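Alpha-L-arabinosidase (Xanthomonas axonopodis pv. citri, PDB 6D25) probably removes alpha-L-arabinofuranosyl side groups from arabinoxylans by hydrolysis, including those on doubly substituted xylose units, as a trimeric family GH51 glycoside hydrolase. Local coordinates at residues G77-N80 with D81-A84; D141-L145 with L146-A150; L350-S353 with L354-I358; Y395-F398 with A399-P403. All coordinates share one frame; numbering follows the deposited sequence.

Contact 1. Residues G77-N80 with D81-A84; sequences GYRN and DVVA
Arg79 grips Asp81 side-on at the start of helix 80-88. Its NE meets OD1 of Asp81 at 2.8 Å and its NH1 meets OD2 of Asp81 at 3.1 Å, one nitrogen to each oxygen. Guanidinium and carboxylate planes are only 4° apart, each oxygen uses its syn lone pair, and both bonds are close to straight. The first torsion of Arg79 (chi1 61°) sets CG between the backbone N and the carbonyl carbon, and a bend at chi3 then swings the guanidinium round to lie against the first helical turn. Asp81 OD1 also takes a weak bond from the amide of Val82. The aliphatic part of the arginine is not idle: its CG packs on CG2 of Val82 at 3.7 Å, the two side chains passing at a slant.

Arg79 stands at the N-cap position, and its carbonyl O accepts the amide of Val83 at 3.3 Å; Asn80 O takes the amide of Ala84 in the next bond of the helix. Tyr78 meets this turn through its CB alone, 4.0 Å from CG2 of Val83, while its ring runs off to helix 136-146, where OH bonds to the carbonyl of Glu138. Asn80 OD1 bonds to Thr75 OG1.

Asp81, in the first turn, probably also interacts favourably with the helix dipole. Its carboxylate balances the charge of the buried guanidinium: NE and NH1 hold that group flat against Asp81 across the strand-to-helix junction, while NH2 donates to the carbonyls of Gly62 and Gly386.

Contact 2. Residues D141-L145 with L146-A150; sequences DFTEL and LGTQA
Leu146 lays its CG over one face of the Phe142 ring, 4.3 Å from the centroid and 14° off the normal, a CH-pi contact displaced toward the rim. Its CD1 reaches the ring's CE2 at 3.7 Å. With CG of Phe142 anti to the backbone N (chi1 179°), the ring extends along the helix to meet the leucine one turn on. This is the dense side: Ile94 of the neighbouring strand packs on both residues, and Val83 and Leu86 of helix 80-88 add to the cover of the ring.

Thr143 and Thr148 cross at about a right angle and meet through methyl and methine carbons, CB of Thr143 lying 3.7 Å from CG2 of Thr148. Their hydroxyls have separate partners, Met140 O for Thr143 and Val91 O for Thr148. A water donates to Thr143 OG1 at 2.7 Å and, weakly, to Thr148 O.

The looser side is the exposed turn at Gly147; nearby, the carboxylate of Glu144 makes a salt bridge with Arg188. Gly147 has positive phi and closes a Schellman motif: Thr148 N returns to Thr143 O at 2.9 Å and Gly147 N bonds to Glu144 O at 3.1 Å, the two bonds of the motif.

Backbone bonds therefore terminate helix 136-146 at its solvent-facing end, and apolar contacts hold the inner face as the chain turns into barrel strand 149-154.

Contact 3. Residues L350-S353 with L354-I358; sequences LVAS and LNFDI
Phe356 turns one face of its ring over the carbonyl O of Ala352, which sits 3.2 Å above the ring plane and off-centre toward the rim; CG of Phe356 is 3.3 Å from that oxygen. The same oxygen accepts the amide of Phe356 at 3.0 Å, keeping its helix bond while the ring is packed over it, a close contact rather than an attraction. CB of Ala352 touches CE2 of the ring more loosely, at 4.4 Å. Beyond the segment, the ring meets Phe398 edge-to-face, and Phe49 and Tyr401 with planes at about 55°.

The flat amide of Asn355 lies beside Val351, both side chains pointing the same way. Its ND2 donates to Val351 O at 2.8 Å, with an N-H...O angle of 171°, and the acceptor lies in the amide plane. Relative to the carbonyl, however, ND2 stands well out of plane, on the face opposite the Asn355 backbone N, which bonds to the same oxygen at 3.1 Å. A first torsion of -82° places the asparagine amide beside its own backbone N, from where ND2 can fold back one turn. ND2 also bonds to Thr295 OG1 of helix 285-312.

Leu354 is pressed tightly against Leu350 O, CG to O 3.1 Å. Asp357 folds toward Ser353 O without bonding to it; its carboxylate accepts hydrogen bonds from Ser432, His430 and Tyr401.

In this buried stretch of helix 346-361, Val351 O is thus gripped by two donors, and ND2 joins that carbonyl to a neighbouring barrel helix. ND2 of Asn355 and the carboxylate of Asp357 find partners in the interior.

Contact 4. Residues Y395-F398 with A399-P403; sequences YHVF and ALYKP
Tyr395 O accepts the amide of Ala399 at 2.9 Å, His396 O that of Leu400 at 2.9 Å, and Val397 O that of Tyr401 at 3.0 Å: three successive bonds of the last turns of helix 393-400. Tyr401 is the residue at which the chain leaves helical geometry, and the amide of Lys402 then turns back to Ala399 O as the 3-10 segment begins.

Val397 and Tyr401 lie side by side and point the same way. CG1 of the valine touches CD1 of the tyrosine ring at 3.7 Å, while Val397 O approaches the ring edge near its plane, 3.4 Å from CD1. With chi1 at -82°, the ring stands beside the backbone N of Tyr401, against the preceding turn. Leu400 CG packs on His396 O at 3.4 Å.

Farther out, helix 393-400 packs by Val397 on Ala349, Ala352 and Phe356 of helix 346-361, and by His396 and Leu400 on strand 468-473 of the mixed sheet.

Val397 O thus meets both the amide and the ring edge of Tyr401, placing main chain and aromatic group together, and three polar ends find acceptors beyond the helix: Tyr401 OH at Asp357, Tyr395 OH at Ala85 O and Lys402 NZ at Ala88 O.

How the contacts relate
From the N terminus the four contacts follow in series; none nests in or crosses another, and each closes only a helical turn or a helix end. Contact 1 starts helix 80-88 and contact 2 ends helix 136-146, the helices on either side of strand 93-96 in sequence. They touch where Tyr78 packs on Phe142 and Leu145. Strand 149-154, entered from contact 2, belongs to the eight-stranded parallel barrel. Contacts 3 and 4, their centres about 11 Å apart, join helix 346-361 to helix 393-400 and the turn after it, beside strands of the mixed sheet. Contacts 1 and 4 approach to about 5 Å between nearest atoms.

Contact 1. Residues G77-N80 with D81-A84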
# COMPACT_ATOMS: atom_id res chain seq x y z
N GLY A 77 0.82 21.26 32.23
CA GLY A 77 0.92 19.80 32.23
C GLY A 77 2.33 19.28 32.00
O GLY A 77 2.56 18.07 32.17
N TYR A 78 3.28 20.15 31.64
CA TYR A 78 4.68 19.75 31.48
C TYR A 78 5.42 19.97 32.80
O TYR A 78 5.40 21.06 33.33
CB TYR A 78 5.38 20.57 30.40
CG TYR A 78 4.61 20.76 29.13
CD1 TYR A 78 4.30 19.69 28.33
CD2 TYR A 78 4.20 22.02 28.72
CE1 TYR A 78 3.55 19.86 27.18
CE2 TYR A 78 3.48 22.22 27.55
CZ TYR A 78 3.13 21.12 26.79
OH TYR A 78 2.41 21.27 25.66
N ARG A 79 6.08 18.94 33.31
CA ARG A 79 6.75 19.09 34.60
C ARG A 79 7.89 20.12 34.47
O ARG A 79 8.70 20.11 33.52
CB ARG A 79 7.20 17.73 35.15
CG ARG A 79 8.19 16.97 34.29
CD ARG A 79 8.40 15.57 34.89
NE ARG A 79 9.05 15.65 36.18
CZ ARG A 79 9.02 14.70 37.10
NH1 ARG A 79 9.79 14.81 38.15
NH2 ARG A 79 8.19 13.65 36.96
N ASN A 80 7.93 21.02 35.45
CA ASN A 80 8.79 22.21 35.40
C ASN A 80 10.29 21.85 35.42
O ASN A 80 11.12 22.51 34.79
CB ASN A 80 8.48 23.12 36.58
CG ASN A 80 7.17 23.87 36.44
OD1 ASN A 80 6.61 23.93 35.34
ND2 ASN A 80 6.69 24.44 37.53
N ASP A 81 10.64 20.86 36.23
CA ASP A 81 12.05 20.48 36.46
C ASP A 81 12.67 20.03 35.13
O ASP A 81 13.81 20.44 34.80
CB ASP A 81 12.20 19.46 37.59
CG ASP A 81 11.32 18.20 37.52
OD1 ASP A 81 10.60 18.01 36.53
OD2 ASP A 81 11.31 17.43 38.53
N VAL A 82 11.94 19.23 34.36
CA VAL A 82 12.45 18.71 33.09
C VAL A 82 12.55 19.84 32.07
O VAL A 82 13.51 19.91 31.30
CB VAL A 82 11.56 17.55 32.59
CG1 VAL A 82 11.85 17.20 31.14
CG2 VAL A 82 11.72 16.33 33.47
N VAL A 83 11.55 20.72 32.02
CA VAL A 83 11.57 21.85 31.12
C VAL A 83 12.85 22.67 31.36
O VAL A 83 13.56 23.01 30.40
CB VAL A 83 10.30 22.72 31.25
CG1 VAL A 83 10.44 24.05 30.54
CG2 VAL A 83 9.09 21.96 30.73
N ALA A 84 13.13 23.00 32.63
CA ALA A 84 14.26 23.85 32.93
C ALA A 84 15.57 23.14 32.52
O ALA A 84 16.50 23.76 31.95
CB ALA A 84 14.22 24.22 34.38

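Contact 2. Residues D141-L145 with L146-A150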
# COMPACT_ATOMS: atom_id res chain seq x y z
N ASP A 141 3.33 22.33 21.38
CA ASP A 141 3.42 23.45 22.31
C ASP A 141 4.60 23.23 23.28
O ASP A 141 5.21 24.20 23.73
CB ASP A 141 2.10 23.66 23.06
CG ASP A 141 0.98 24.21 22.19
OD1 ASP A 141 1.27 24.78 21.10
OD2 ASP A 141 -0.19 24.02 22.60
N PHE A 142 4.94 22.00 23.57
CA PHE A 142 6.16 21.70 24.37
C PHE A 142 7.41 22.16 23.61
O PHE A 142 8.30 22.79 24.24
CB PHE A 142 6.22 20.21 24.69
CG PHE A 142 7.42 19.75 25.48
CD1 PHE A 142 7.54 20.09 26.81
CD2 PHE A 142 8.40 18.95 24.90
CE1 PHE A 142 8.60 19.63 27.57
CE2 PHE A 142 9.45 18.46 25.68
CZ PHE A 142 9.56 18.83 26.99
N THR A 143 7.48 21.89 22.31
CA THR A 143 8.65 22.35 21.54
C THR A 143 8.75 23.88 21.61
O THR A 143 9.87 24.39 21.77
CB THR A 143 8.68 21.86 20.09
OG1 THR A 143 7.60 22.43 19.34
CG2 THR A 143 8.66 20.34 20.02
N GLU A 144 7.63 24.59 21.54
CA GLU A 144 7.68 26.05 21.61
C GLU A 144 8.11 26.51 23.00
O GLU A 144 8.88 27.46 23.10
CB GLU A 144 6.36 26.69 21.20
CG GLU A 144 6.12 26.55 19.71
CD GLU A 144 5.13 27.50 19.10
OE1 GLU A 144 4.40 28.20 19.88
OE2 GLU A 144 5.03 27.50 17.85
N LEU A 145 7.66 25.82 24.06
CA LEU A 145 8.06 26.20 25.41
C LEU A 145 9.58 26.05 25.57
O LEU A 145 10.19 26.85 26.24
CB LEU A 145 7.31 25.31 26.42
CG LEU A 145 7.52 25.66 27.90
CD1 LEU A 145 7.00 27.05 28.24
CD2 LEU A 145 6.81 24.66 28.79
N LEU A 146 10.17 25.00 24.98
CA LEU A 146 11.62 24.80 25.06
C LEU A 146 12.37 25.71 24.10
O LEU A 146 13.58 25.78 24.22
CB LEU A 146 12.00 23.36 24.69
CG LEU A 146 11.55 22.25 25.65
CD1 LEU A 146 12.16 20.92 25.26
CD2 LEU A 146 11.86 22.52 27.07
N GLY A 147 11.72 26.28 23.09
CA GLY A 147 12.41 26.99 22.01
C GLY A 147 13.14 26.02 21.09
O GLY A 147 14.15 26.40 20.49
N THR A 148 12.65 24.79 20.93
CA THR A 148 13.30 23.74 20.11
C THR A 148 12.48 23.47 18.84
O THR A 148 11.32 23.93 18.70
CB THR A 148 13.52 22.46 20.93
OG1 THR A 148 14.52 21.69 20.27
CG2 THR A 148 12.26 21.62 21.08
N GLN A 149 13.09 22.75 17.90
CA GLN A 149 12.42 22.39 16.65
C GLN A 149 11.74 21.03 16.78
O GLN A 149 12.25 20.12 17.44
CB GLN A 149 13.43 22.39 15.49
CG GLN A 149 13.91 23.80 15.11
CD GLN A 149 14.86 23.72 13.93
OE1 GLN A 149 15.76 22.88 13.87
NE2 GLN A 149 14.62 24.54 12.92
N ALA A 150 10.60 20.87 16.10
CA ALA A 150 9.88 19.61 16.04
C ALA A 150 10.43 18.78 14.87
O ALA A 150 10.52 19.27 13.74
CB ALA A 150 8.41 19.88 15.83
O HOH W 1 8.15 24.43 17.58

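Contact 3. Residues L350-S353 with L354-I358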
# COMPACT_ATOMS: atom_id res chain seq x y z
N LEU A 350 31.21 8.68 28.48
CA LEU A 350 32.25 8.52 27.45
C LEU A 350 31.64 8.12 26.10
O LEU A 350 32.16 8.54 25.05
CB LEU A 350 33.32 7.52 27.92
CG LEU A 350 34.47 8.17 28.69
CD1 LEU A 350 34.09 8.53 30.11
CD2 LEU A 350 35.69 7.31 28.70
N VAL A 351 30.61 7.26 26.11
CA VAL A 351 29.94 6.92 24.88
C VAL A 351 29.48 8.20 24.18
O VAL A 351 29.71 8.38 22.97
CB VAL A 351 28.77 5.93 25.09
CG1 VAL A 351 27.84 5.90 23.90
CG2 VAL A 351 29.30 4.54 25.39
N ALA A 352 28.85 9.11 24.92
CA ALA A 352 28.37 10.35 24.30
C ALA A 352 29.54 11.20 23.77
O ALA A 352 29.45 11.70 22.65
CB ALA A 352 27.52 11.12 25.28
N SER A 353 30.62 11.37 24.54
CA SER A 353 31.71 12.24 24.08
C SER A 353 32.36 11.65 22.83
O SER A 353 32.66 12.41 21.88
CB SER A 353 32.76 12.55 25.15
OG SER A 353 33.43 11.36 25.52
N LEU A 354 32.50 10.35 22.77
CA LEU A 354 33.14 9.74 21.59
C LEU A 354 32.27 9.92 20.34
O LEU A 354 32.79 10.18 19.25
CB LEU A 354 33.44 8.27 21.86
CG LEU A 354 34.41 7.99 23.00
CD1 LEU A 354 34.47 6.50 23.27
CD2 LEU A 354 35.78 8.51 22.66
N ASN A 355 30.97 9.79 20.49
CA ASN A 355 30.06 9.97 19.38
C ASN A 355 30.04 11.42 18.89
O ASN A 355 30.10 11.66 17.67
CB ASN A 355 28.66 9.44 19.69
CG ASN A 355 28.58 7.95 19.49
OD1 ASN A 355 28.30 7.49 18.37
ND2 ASN A 355 28.81 7.17 20.56
N PHE A 356 29.99 12.38 19.81
CA PHE A 356 30.09 13.80 19.40
C PHE A 356 31.40 14.09 18.65
O PHE A 356 31.38 14.79 17.63
CB PHE A 356 29.96 14.72 20.60
CG PHE A 356 28.63 14.65 21.30
CD1 PHE A 356 27.45 14.39 20.61
CD2 PHE A 356 28.55 14.97 22.65
CE1 PHE A 356 26.22 14.44 21.25
CE2 PHE A 356 27.31 15.01 23.27
CZ PHE A 356 26.16 14.71 22.58
N ASP A 357 32.50 13.52 19.12
CA ASP A 357 33.78 13.68 18.43
C ASP A 357 33.63 13.17 16.99
O ASP A 357 33.99 13.87 16.03
CB ASP A 357 34.91 12.94 19.14
CG ASP A 357 35.33 13.48 20.51
OD1 ASP A 357 34.92 14.64 20.88
OD2 ASP A 357 36.08 12.71 21.25
N ILE A 358 33.06 11.97 16.86
CA ILE A 358 32.96 11.33 15.55
C ILE A 358 32.04 12.13 14.62
O ILE A 358 32.35 12.40 13.45
CB ILE A 358 32.53 9.87 15.72
CG1 ILE A 358 33.65 9.01 16.30
CG2 ILE A 358 31.99 9.28 14.40
CD1 ILE A 358 33.14 7.68 16.84

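Contact 4. Residues Y395-F398 with A399-P403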
# COMPACT_ATOMS: atom_id res chain seq x y z
N TYR A 395 23.67 13.63 30.20
CA TYR A 395 23.20 15.02 30.20
C TYR A 395 24.37 15.99 30.28
O TYR A 395 24.43 16.99 29.55
CB TYR A 395 22.25 15.27 31.37
CG TYR A 395 21.78 16.69 31.53
CD1 TYR A 395 22.49 17.62 32.26
CD2 TYR A 395 20.60 17.12 30.96
CE1 TYR A 395 22.06 18.94 32.40
CE2 TYR A 395 20.13 18.41 31.11
CZ TYR A 395 20.86 19.33 31.85
OH TYR A 395 20.38 20.61 31.99
N HIS A 396 25.28 15.70 31.21
CA HIS A 396 26.42 16.59 31.45
C HIS A 396 27.33 16.63 30.23
O HIS A 396 27.95 17.67 29.98
CB HIS A 396 27.18 16.16 32.70
CG HIS A 396 26.37 16.29 33.94
ND1 HIS A 396 25.70 17.46 34.28
CD2 HIS A 396 26.09 15.41 34.93
CE1 HIS A 396 25.11 17.30 35.45
NE2 HIS A 396 25.29 16.04 35.83
N VAL A 397 27.40 15.56 29.44
CA VAL A 397 28.21 15.63 28.22
C VAL A 397 27.53 16.53 27.17
O VAL A 397 28.20 17.34 26.51
CB VAL A 397 28.52 14.23 27.67
CG1 VAL A 397 29.43 14.35 26.45
CG2 VAL A 397 29.17 13.34 28.71
N PHE A 398 26.21 16.43 27.03
CA PHE A 398 25.47 17.39 26.17
C PHE A 398 25.75 18.83 26.62
O PHE A 398 25.99 19.70 25.76
CB PHE A 398 23.97 17.09 26.16
CG PHE A 398 23.58 15.98 25.22
CD1 PHE A 398 23.89 14.66 25.49
CD2 PHE A 398 22.91 16.26 24.03
CE1 PHE A 398 23.54 13.65 24.61
CE2 PHE A 398 22.56 15.25 23.15
CZ PHE A 398 22.87 13.96 23.43
N ALA A 399 25.74 19.07 27.94
CA ALA A 399 26.04 20.39 28.49
C ALA A 399 27.48 20.81 28.12
O ALA A 399 27.70 21.90 27.65
CB ALA A 399 25.85 20.43 29.99
N LEU A 400 28.46 19.93 28.32
CA LEU A 400 29.88 20.28 28.05
C LEU A 400 30.08 20.63 26.58
O LEU A 400 30.90 21.46 26.28
CB LEU A 400 30.82 19.13 28.41
CG LEU A 400 31.08 18.95 29.92
CD1 LEU A 400 31.96 17.72 30.19
CD2 LEU A 400 31.66 20.18 30.59
N TYR A 401 29.38 19.93 25.68
CA TYR A 401 29.57 20.12 24.26
C TYR A 401 28.65 21.20 23.69
O TYR A 401 28.59 21.37 22.47
CB TYR A 401 29.39 18.80 23.49
CG TYR A 401 30.58 17.89 23.47
CD1 TYR A 401 30.95 17.13 24.57
CD2 TYR A 401 31.32 17.73 22.32
CE1 TYR A 401 32.03 16.26 24.54
CE2 TYR A 401 32.41 16.87 22.27
CZ TYR A 401 32.75 16.11 23.37
OH TYR A 401 33.80 15.22 23.27
N LYS A 402 27.93 21.94 24.51
CA LYS A 402 27.08 23.03 23.99
C LYS A 402 27.83 24.00 23.05
O LYS A 402 27.24 24.45 22.09
CB LYS A 402 26.54 23.90 25.12
CG LYS A 402 25.08 23.70 25.39
CD LYS A 402 24.60 24.51 26.59
CE LYS A 402 24.22 25.91 26.19
NZ LYS A 402 23.37 26.50 27.25
N PRO A 403 29.10 24.34 23.33
CA PRO A 403 29.80 25.22 22.41
C PRO A 403 29.98 24.66 20.99
O PRO A 403 30.25 25.42 20.07
CB PRO A 403 31.17 25.42 23.07
CG PRO A 403 30.93 25.16 24.56
CD PRO A 403 29.88 24.08 24.54